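PDB 4C0Z: pilus tip adhesin Cpa from Streptococcus pyogenes, which mediates adhesion of streptococcal pili to host cells, as a pilus-tip component that uses reactive thioester bonds to attach covalently to targets on the host surface. Local coordinates for residues Q52-N57 with N132-Y137; Y22-K27 with N40-L45; P18-D23 with S71-K76. All blocks are in the same frame, centred on the assembly; numbering follows the deposited sequence.

Contact 1: Q52-N57 with N132-Y137; sequences QAYCFN and NAIWYY. With SPD (spermidine), chain B.
Trp135 brings the edge of its indole to the sulfur of Cys55, the residue that forms the isoglutamyl thioester with Gln204 in this N-terminal thioester domain of the adhesin. From CB onward the Trp135 side chain leaves the helix with CG anti to the carbonyl carbon (chi1 -74°), a turn that carries the ring across to strand 54-56. CD1 comes first, 3.5 Å from Cys55 O. Next along the ring, Trp135 NE1 approaches the same carbonyl oxygen, Cys55 O, at 3.2 Å, while NE1 is also 3.6 Å from Cys55 SG. On the six-membered ring, CZ2 touches Cys55 SG at 3.6 Å and C9 of the bound spermidine at 3.9 Å. The sulfur therefore sits at the indole edge, 76° off the normal of the five-membered ring, a sulfur-aromatic contact rather than one over a face. A broad, rigid tryptophan suits this place because a single ring spans from the helix to both the thioester sulfur and the ligand. Just past the strand, spermidine N10 donates to Asn57 O at 3.2 Å; the ligand also bonds Lys60 O and Asn57 O of the second subunit. Ile134 fills the other side of the interface with its branched chain: CG1 meets Tyr54 CB at 4.2 Å, and CG2 lies near Cys55 O. The strand and the helix run within 28° of parallel, their axes 8.4 Å apart. Helix 123-138 thus packs beside strand 51-56, Tyr54 touching helix 98-108 through Leu106 and bonding through its hydroxyl to the carbonyl of Tyr110, while Ile134 and Phe56 both lean on Leu207 of the adjoining strand 205-211.

Contact 2: Y22-K27 with N40-L45; sequences YDSYSK and NLKVNL
Tyr22 and Asp23 pair with Lys42 and Leu41 in an antiparallel ladder of the barrel, joining strands 19-23 and 41-44, and an Asx turn at Asp23 ends it. Tyr22 and Lys42 form the hydrogen-bonded pair: Tyr22 N reaches Lys42 O at 3.0 Å and Lys42 N returns to Tyr22 O at 2.9 Å. Tyr22 CG lies between its own backbone N and carbonyl carbon (chi1 50°), which folds the ring back across the neighbouring strand, so that Lys42 CB packs over one face, 3.6 Å from Tyr22 CZ. The flat ring covers the lysine's apolar base, while its hydroxyl bonds to Glu50 and Lys42 NZ goes to Asn40 OD1 and Gln52 OE1. On the opposite sheet face Leu41 CD2 packs on Asp23 CB. A short carboxylate suits Asp23, because OD1 collects two N-H groups from opposite faces of its plane: Asn40 N at 2.8 Å in an almost straight bond (179°), and Tyr25 N at 3.2 Å, the turn itself. Beyond the ladder, Asn40 O accepts twice from one serine, from Ser24 N at 2.8 Å and Ser24 OG at 2.7 Å.

Contact 3: P18-D23 with S71-K76; sequences PWYGYD and SQWYKK
Trp19 and Tyr20 meet Tyr74 and Trp73 in an antiparallel strand pairing that brings strand 19-23 beside strand 72-78 and closes the six-stranded sheet into a barrel. The backbone carries the join. Trp19 and Tyr74 are a hydrogen-bonded pair, with Trp19 N at 3.0 Å from Tyr74 O and Tyr74 N at 2.8 Å from Trp19 O; Gly21 N adds a longer bond to Gln72 O. The segments are strongly twisted, their directions 124° apart. A water lying between Gln72 and Gly21 accepts from Gln72 N at 3.0 Å and is within hydrogen-bonding distance of Gly21 O and of Gln72 OE1, which accepts from Ser64 N. Gly21 has no side chain, so the Tyr74 ring can lie close against its backbone, with Tyr74 CE1 3.6 Å from Gly21 CA. Beyond that, the tyrosine's length lets its hydroxyl bond to the carbonyl of Gln204, the thioester glutamine. On the other face of the sheet, Tyr20 CB touches Trp73 CZ3 at 3.6 Å, and the Tyr20 ring is set obliquely to the indole, with planes 44° apart. At the far end Lys76, extended beyond CG, crosses Trp19 at a slant: CB lies 3.6 Å from Trp19 NE1, and CD 3.9 Å from Trp19 CZ2. A lysine suits this exposed margin, its apolar stem packing on the indole while its ammonium group makes a long, weak ion pair with Glu210; Trp19 also meets Phe196 of strand 191-198 edge to face. Such antiparallel pairing of the first and last strands in the sheet order is what closes a beta-barrel, and here Tyr74 also ties that seam to the thioester glutamine.

All three contacts reach the same antiparallel barrel, contact 1 through strand 51-56 packed against helix 123-138. Contacts 2 and 3 both use strand 19-23, which pairs with strand 41-44 on one side and strand 72-78 on the other; their centres are 10 Å apart, and Tyr20 N bonds to Asn44 O at 2.9 Å. Contact 1 joins contact 2 through the next strand, where Ala53 N meets Leu41 O at 2.9 Å, but it stays about 6 Å from contact 3 at the nearest atoms. Contact 1 holds the thioester cysteine and touches spermidine directly, whereas the side chains of Leu41 in contact 2 and Tyr74 in contact 3 lie about 7 Å and 9 Å from a bound spermidine.

Contact 1: Q52-N57 with N132-Y137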
# COMPACT_ATOMS: atom_id res chain seq x y z
N GLN I 52 -5.02 2.33 -20.23
CA GLN I 52 -3.99 1.94 -19.25
C GLN I 52 -4.19 2.81 -18.00
O GLN I 52 -4.28 4.04 -18.12
CB GLN I 52 -2.56 2.11 -19.82
CG GLN I 52 -1.45 1.60 -18.89
CD GLN I 52 -1.48 0.09 -18.74
OE1 GLN I 52 -1.54 -0.64 -19.72
NE2 GLN I 52 -1.44 -0.41 -17.50
N ALA I 53 -4.35 2.18 -16.84
CA ALA I 53 -4.56 2.88 -15.57
C ALA I 53 -3.46 2.58 -14.57
O ALA I 53 -2.77 1.56 -14.68
CB ALA I 53 -5.91 2.52 -14.98
N TYR I 54 -3.26 3.50 -13.62
CA TYR I 54 -2.31 3.40 -12.52
C TYR I 54 -3.07 3.79 -11.27
O TYR I 54 -3.94 4.67 -11.31
CB TYR I 54 -1.07 4.29 -12.76
CG TYR I 54 -0.22 3.77 -13.90
CD1 TYR I 54 0.72 2.76 -13.70
CD2 TYR I 54 -0.43 4.22 -15.21
CE1 TYR I 54 1.45 2.23 -14.76
CE2 TYR I 54 0.32 3.71 -16.28
CZ TYR I 54 1.26 2.71 -16.05
OH TYR I 54 2.03 2.22 -17.08
N CYS I 55 -2.77 3.12 -10.16
CA CYS I 55 -3.45 3.37 -8.90
C CYS I 55 -2.74 4.35 -8.00
O CYS I 55 -1.55 4.63 -8.18
CB CYS I 55 -3.72 2.05 -8.18
SG CYS I 55 -2.23 1.18 -7.65
N PHE I 56 -3.47 4.83 -6.99
CA PHE I 56 -2.98 5.64 -5.88
C PHE I 56 -3.77 5.30 -4.63
O PHE I 56 -4.76 4.58 -4.75
CB PHE I 56 -2.89 7.13 -6.21
CG PHE I 56 -4.14 7.90 -6.51
CD1 PHE I 56 -4.69 7.89 -7.80
CD2 PHE I 56 -4.68 8.78 -5.58
CE1 PHE I 56 -5.78 8.69 -8.11
CE2 PHE I 56 -5.78 9.58 -5.90
CZ PHE I 56 -6.32 9.54 -7.17
N ASN I 57 -3.33 5.76 -3.43
CA ASN I 57 -3.85 5.43 -2.09
C ASN I 57 -3.30 4.06 -1.70
O ASN I 57 -4.00 3.04 -1.79
CB ASN I 57 -5.37 5.44 -1.98
CG ASN I 57 -6.03 6.70 -2.50
OD1 ASN I 57 -6.75 6.68 -3.49
ND2 ASN I 57 -5.84 7.80 -1.84
N ASN I 132 5.52 2.85 -9.89
CA ASN I 132 6.41 3.30 -8.83
C ASN I 132 6.71 4.79 -8.92
O ASN I 132 6.73 5.45 -7.89
CB ASN I 132 7.67 2.45 -8.76
CG ASN I 132 7.45 1.26 -7.85
OD1 ASN I 132 7.78 1.32 -6.68
ND2 ASN I 132 6.77 0.22 -8.32
N ALA I 133 6.85 5.33 -10.14
CA ALA I 133 7.04 6.76 -10.37
C ALA I 133 5.74 7.53 -10.01
O ALA I 133 5.81 8.59 -9.37
CB ALA I 133 7.45 7.02 -11.81
N ILE I 134 4.57 6.98 -10.36
CA ILE I 134 3.26 7.54 -10.00
C ILE I 134 3.10 7.63 -8.46
O ILE I 134 2.78 8.71 -7.94
CB ILE I 134 2.09 6.76 -10.68
CG1 ILE I 134 2.05 7.01 -12.24
CG2 ILE I 134 0.73 7.04 -10.01
CD1 ILE I 134 1.72 8.45 -12.70
N TRP I 135 3.37 6.52 -7.75
CA TRP I 135 3.27 6.43 -6.28
C TRP I 135 4.17 7.43 -5.58
O TRP I 135 3.80 7.92 -4.52
CB TRP I 135 3.58 5.02 -5.76
CG TRP I 135 2.49 4.03 -6.00
CD1 TRP I 135 1.15 4.26 -6.00
CD2 TRP I 135 2.65 2.61 -6.10
NE1 TRP I 135 0.47 3.09 -6.17
CE2 TRP I 135 1.37 2.05 -6.24
CE3 TRP I 135 3.76 1.75 -6.12
CZ2 TRP I 135 1.16 0.69 -6.40
CZ3 TRP I 135 3.56 0.40 -6.29
CH2 TRP I 135 2.27 -0.12 -6.41
N TYR I 136 5.35 7.73 -6.17
CA TYR I 136 6.29 8.71 -5.64
C TYR I 136 5.56 10.07 -5.49
O TYR I 136 5.75 10.75 -4.49
CB TYR I 136 7.51 8.83 -6.58
CG TYR I 136 8.51 9.88 -6.16
CD1 TYR I 136 9.45 9.63 -5.16
CD2 TYR I 136 8.54 11.13 -6.78
CE1 TYR I 136 10.38 10.59 -4.78
CE2 TYR I 136 9.46 12.10 -6.40
CZ TYR I 136 10.37 11.83 -5.40
OH TYR I 136 11.27 12.79 -5.01
N TYR I 137 4.71 10.43 -6.47
CA TYR I 137 3.98 11.70 -6.43
C TYR I 137 2.63 11.62 -5.73
O TYR I 137 2.32 12.50 -4.94
CB TYR I 137 3.83 12.29 -7.84
CG TYR I 137 5.13 12.86 -8.36
CD1 TYR I 137 5.61 14.09 -7.92
CD2 TYR I 137 5.93 12.14 -9.25
CE1 TYR I 137 6.83 14.60 -8.36
CE2 TYR I 137 7.14 12.64 -9.72
CZ TYR I 137 7.59 13.87 -9.27
OH TYR I 137 8.79 14.34 -9.73
N1 SPD B . -0.32 -4.04 2.84
C2 SPD B . -1.05 -2.90 3.36
C3 SPD B . -1.66 -2.08 2.21
C4 SPD B . -2.22 -2.96 1.11
C5 SPD B . -2.59 -2.03 -0.04
N6 SPD B . -2.04 -2.49 -1.31
C7 SPD B . -2.53 -1.68 -2.45
C8 SPD B . -1.41 -0.71 -2.96
C9 SPD B . -1.94 0.16 -4.13
N10 SPD B . -3.24 0.78 -3.85

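Contact 2: Y22-K27 with N40-L45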
# COMPACT_ATOMS: atom_id res chain seq x y z
N TYR I 22 -10.23 -2.44 -13.13
CA TYR I 22 -9.80 -3.79 -12.77
C TYR I 22 -8.33 -4.03 -13.04
O TYR I 22 -7.69 -3.29 -13.78
CB TYR I 22 -10.62 -4.82 -13.62
CG TYR I 22 -10.64 -4.52 -15.11
CD1 TYR I 22 -11.44 -3.50 -15.63
CD2 TYR I 22 -9.80 -5.20 -16.00
CE1 TYR I 22 -11.44 -3.19 -16.98
CE2 TYR I 22 -9.79 -4.89 -17.36
CZ TYR I 22 -10.63 -3.89 -17.85
OH TYR I 22 -10.67 -3.56 -19.18
N ASP I 23 -7.82 -5.13 -12.50
CA ASP I 23 -6.48 -5.56 -12.79
C ASP I 23 -6.60 -6.65 -13.92
O ASP I 23 -7.22 -7.69 -13.70
CB ASP I 23 -5.81 -6.12 -11.51
CG ASP I 23 -4.32 -6.37 -11.63
OD1 ASP I 23 -3.75 -6.10 -12.71
OD2 ASP I 23 -3.70 -6.74 -10.62
N SER I 24 -6.02 -6.40 -15.10
CA SER I 24 -6.03 -7.34 -16.22
C SER I 24 -4.91 -8.40 -16.11
O SER I 24 -4.90 -9.36 -16.89
CB SER I 24 -5.98 -6.62 -17.57
OG SER I 24 -4.69 -6.07 -17.81
N TYR I 25 -3.97 -8.24 -15.13
CA TYR I 25 -2.95 -9.26 -14.91
C TYR I 25 -3.67 -10.32 -14.07
O TYR I 25 -3.68 -10.29 -12.85
CB TYR I 25 -1.71 -8.70 -14.17
CG TYR I 25 -0.61 -9.74 -14.06
CD1 TYR I 25 0.08 -10.19 -15.19
CD2 TYR I 25 -0.30 -10.33 -12.83
CE1 TYR I 25 1.07 -11.16 -15.09
CE2 TYR I 25 0.69 -11.30 -12.73
CZ TYR I 25 1.38 -11.70 -13.85
OH TYR I 25 2.35 -12.67 -13.76
N SER I 26 -4.32 -11.24 -14.79
CA SER I 26 -5.24 -12.25 -14.28
C SER I 26 -5.23 -13.46 -15.25
O SER I 26 -4.62 -13.37 -16.31
CB SER I 26 -6.63 -11.62 -14.25
OG SER I 26 -7.59 -12.48 -13.68
N LYS I 27 -5.90 -14.58 -14.90
CA LYS I 27 -5.98 -15.78 -15.76
C LYS I 27 -6.37 -15.39 -17.18
O LYS I 27 -7.33 -14.64 -17.39
CB LYS I 27 -6.99 -16.81 -15.21
CG LYS I 27 -6.43 -17.72 -14.12
CD LYS I 27 -7.47 -18.74 -13.68
CE LYS I 27 -6.95 -19.67 -12.61
NZ LYS I 27 -6.21 -20.79 -13.20
N ASN I 40 -1.61 -4.88 -14.12
CA ASN I 40 -1.88 -4.25 -15.40
C ASN I 40 -3.29 -3.70 -15.29
O ASN I 40 -4.25 -4.32 -15.75
CB ASN I 40 -1.67 -5.18 -16.60
CG ASN I 40 -1.62 -4.44 -17.91
OD1 ASN I 40 -2.07 -3.29 -18.04
ND2 ASN I 40 -1.07 -5.10 -18.93
N LEU I 41 -3.41 -2.57 -14.63
CA LEU I 41 -4.68 -1.92 -14.35
C LEU I 41 -5.26 -1.25 -15.56
O LEU I 41 -4.54 -0.63 -16.35
CB LEU I 41 -4.58 -0.95 -13.17
CG LEU I 41 -3.88 -1.47 -11.91
CD1 LEU I 41 -3.65 -0.37 -10.90
CD2 LEU I 41 -4.61 -2.64 -11.30
N LYS I 42 -6.56 -1.43 -15.72
CA LYS I 42 -7.31 -0.89 -16.85
C LYS I 42 -8.63 -0.30 -16.39
O LYS I 42 -9.16 -0.70 -15.36
CB LYS I 42 -7.60 -2.01 -17.88
CG LYS I 42 -6.71 -1.98 -19.11
CD LYS I 42 -5.31 -2.52 -18.91
CE LYS I 42 -4.74 -3.13 -20.16
NZ LYS I 42 -3.53 -2.41 -20.62
N VAL I 43 -9.15 0.63 -17.18
CA VAL I 43 -10.49 1.21 -17.04
C VAL I 43 -11.16 1.12 -18.40
O VAL I 43 -10.49 1.33 -19.43
CB VAL I 43 -10.61 2.65 -16.44
CG1 VAL I 43 -10.15 2.69 -15.00
CG2 VAL I 43 -9.88 3.70 -17.28
N ASN I 44 -12.45 0.79 -18.43
CA ASN I 44 -13.26 0.77 -19.65
C ASN I 44 -14.74 1.03 -19.30
O ASN I 44 -15.13 0.93 -18.13
CB ASN I 44 -13.01 -0.47 -20.52
CG ASN I 44 -13.84 -1.69 -20.21
OD1 ASN I 44 -14.18 -1.98 -19.08
ND2 ASN I 44 -14.12 -2.46 -21.22
N LEU I 45 -15.52 1.45 -20.28
CA LEU I 45 -16.92 1.80 -20.10
C LEU I 45 -17.79 0.93 -21.02
O LEU I 45 -17.79 1.12 -22.24
CB LEU I 45 -17.08 3.31 -20.39
CG LEU I 45 -18.46 3.96 -20.23
CD1 LEU I 45 -18.79 4.14 -18.77
CD2 LEU I 45 -18.48 5.30 -20.88

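Contact 3: P18-D23 with S71-K76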
# COMPACT_ATOMS: atom_id res chain seq x y z
N PRO I 18 -19.94 4.87 -13.70
CA PRO I 18 -20.12 3.89 -14.79
C PRO I 18 -18.88 3.13 -15.27
O PRO I 18 -19.03 2.12 -15.98
CB PRO I 18 -20.71 4.75 -15.90
CG PRO I 18 -20.06 6.07 -15.70
CD PRO I 18 -19.89 6.25 -14.24
N TRP I 19 -17.67 3.61 -14.92
CA TRP I 19 -16.41 3.01 -15.35
C TRP I 19 -16.06 1.77 -14.56
O TRP I 19 -16.17 1.75 -13.34
CB TRP I 19 -15.26 4.03 -15.30
CG TRP I 19 -15.37 5.10 -16.35
CD1 TRP I 19 -16.12 6.24 -16.28
CD2 TRP I 19 -14.73 5.10 -17.63
NE1 TRP I 19 -15.99 6.96 -17.45
CE2 TRP I 19 -15.14 6.28 -18.30
CE3 TRP I 19 -13.86 4.22 -18.29
CZ2 TRP I 19 -14.68 6.62 -19.58
CZ3 TRP I 19 -13.41 4.55 -19.56
CH2 TRP I 19 -13.82 5.73 -20.19
N TYR I 20 -15.63 0.73 -15.27
CA TYR I 20 -15.18 -0.52 -14.69
C TYR I 20 -13.65 -0.45 -14.59
O TYR I 20 -12.98 -0.21 -15.59
CB TYR I 20 -15.67 -1.71 -15.55
CG TYR I 20 -15.12 -3.07 -15.18
CD1 TYR I 20 -15.07 -3.48 -13.84
CD2 TYR I 20 -14.77 -3.99 -16.15
CE1 TYR I 20 -14.59 -4.73 -13.49
CE2 TYR I 20 -14.27 -5.25 -15.81
CZ TYR I 20 -14.18 -5.61 -14.48
OH TYR I 20 -13.69 -6.85 -14.13
N GLY I 21 -13.13 -0.55 -13.37
CA GLY I 21 -11.70 -0.51 -13.09
C GLY I 21 -11.27 -1.85 -12.55
O GLY I 21 -11.90 -2.38 -11.64
N TYR I 22 -10.23 -2.44 -13.13
CA TYR I 22 -9.80 -3.79 -12.77
C TYR I 22 -8.33 -4.03 -13.04
O TYR I 22 -7.69 -3.29 -13.78
CB TYR I 22 -10.62 -4.82 -13.62
CG TYR I 22 -10.64 -4.52 -15.11
CD1 TYR I 22 -11.44 -3.50 -15.63
CD2 TYR I 22 -9.80 -5.20 -16.00
CE1 TYR I 22 -11.44 -3.19 -16.98
CE2 TYR I 22 -9.79 -4.89 -17.36
CZ TYR I 22 -10.63 -3.89 -17.85
OH TYR I 22 -10.67 -3.56 -19.18
N ASP I 23 -7.82 -5.13 -12.50
CA ASP I 23 -6.48 -5.56 -12.79
C ASP I 23 -6.60 -6.65 -13.92
O ASP I 23 -7.22 -7.69 -13.70
CB ASP I 23 -5.81 -6.12 -11.51
CG ASP I 23 -4.32 -6.37 -11.63
OD1 ASP I 23 -3.75 -6.10 -12.71
OD2 ASP I 23 -3.70 -6.74 -10.62
N SER I 71 -16.50 -6.58 -8.72
CA SER I 71 -16.19 -5.50 -9.66
C SER I 71 -16.15 -4.17 -8.94
O SER I 71 -16.96 -3.92 -8.03
CB SER I 71 -17.24 -5.45 -10.76
OG SER I 71 -17.17 -6.59 -11.60
N GLN I 72 -15.18 -3.31 -9.32
CA GLN I 72 -15.09 -1.98 -8.73
C GLN I 72 -15.50 -0.95 -9.75
O GLN I 72 -15.09 -1.03 -10.92
CB GLN I 72 -13.74 -1.66 -8.12
CG GLN I 72 -13.53 -2.33 -6.78
CD GLN I 72 -13.07 -3.75 -6.99
OE1 GLN I 72 -12.16 -4.01 -7.80
NE2 GLN I 72 -13.76 -4.70 -6.38
N TRP I 73 -16.33 -0.00 -9.30
CA TRP I 73 -16.90 1.05 -10.15
C TRP I 73 -16.31 2.39 -9.87
O TRP I 73 -16.01 2.71 -8.72
CB TRP I 73 -18.42 1.05 -10.07
CG TRP I 73 -19.00 -0.32 -10.28
CD1 TRP I 73 -19.46 -1.17 -9.32
CD2 TRP I 73 -19.00 -1.07 -11.51
NE1 TRP I 73 -19.83 -2.37 -9.88
CE2 TRP I 73 -19.55 -2.33 -11.22
CE3 TRP I 73 -18.60 -0.78 -12.83
CZ2 TRP I 73 -19.75 -3.30 -12.22
CZ3 TRP I 73 -18.80 -1.74 -13.81
CH2 TRP I 73 -19.36 -2.99 -13.50
N TYR I 74 -16.08 3.16 -10.96
CA TYR I 74 -15.38 4.45 -10.91
C TYR I 74 -16.11 5.59 -11.61
O TYR I 74 -16.82 5.36 -12.59
CB TYR I 74 -13.97 4.30 -11.52
CG TYR I 74 -13.05 3.42 -10.69
CD1 TYR I 74 -13.09 2.03 -10.81
CD2 TYR I 74 -12.15 3.97 -9.79
CE1 TYR I 74 -12.29 1.21 -10.00
CE2 TYR I 74 -11.33 3.17 -9.00
CZ TYR I 74 -11.40 1.79 -9.11
OH TYR I 74 -10.59 1.00 -8.32
N LYS I 75 -15.89 6.82 -11.11
CA LYS I 75 -16.43 8.06 -11.66
C LYS I 75 -15.23 8.80 -12.29
O LYS I 75 -14.20 8.99 -11.63
CB LYS I 75 -17.05 8.90 -10.53
CG LYS I 75 -17.61 10.27 -10.94
CD LYS I 75 -18.21 10.93 -9.71
CE LYS I 75 -18.93 12.21 -10.06
NZ LYS I 75 -19.54 12.84 -8.85
N LYS I 76 -15.34 9.18 -13.57
CA LYS I 76 -14.26 9.89 -14.28
C LYS I 76 -14.31 11.39 -13.94
O LYS I 76 -15.35 12.03 -14.09
CB LYS I 76 -14.36 9.67 -15.81
CG LYS I 76 -13.20 10.28 -16.61
CD LYS I 76 -13.29 9.94 -18.09
CE LYS I 76 -12.43 10.85 -18.94
NZ LYS I 76 -12.27 10.35 -20.34
O HOH W 1 -12.63 -4.55 -10.38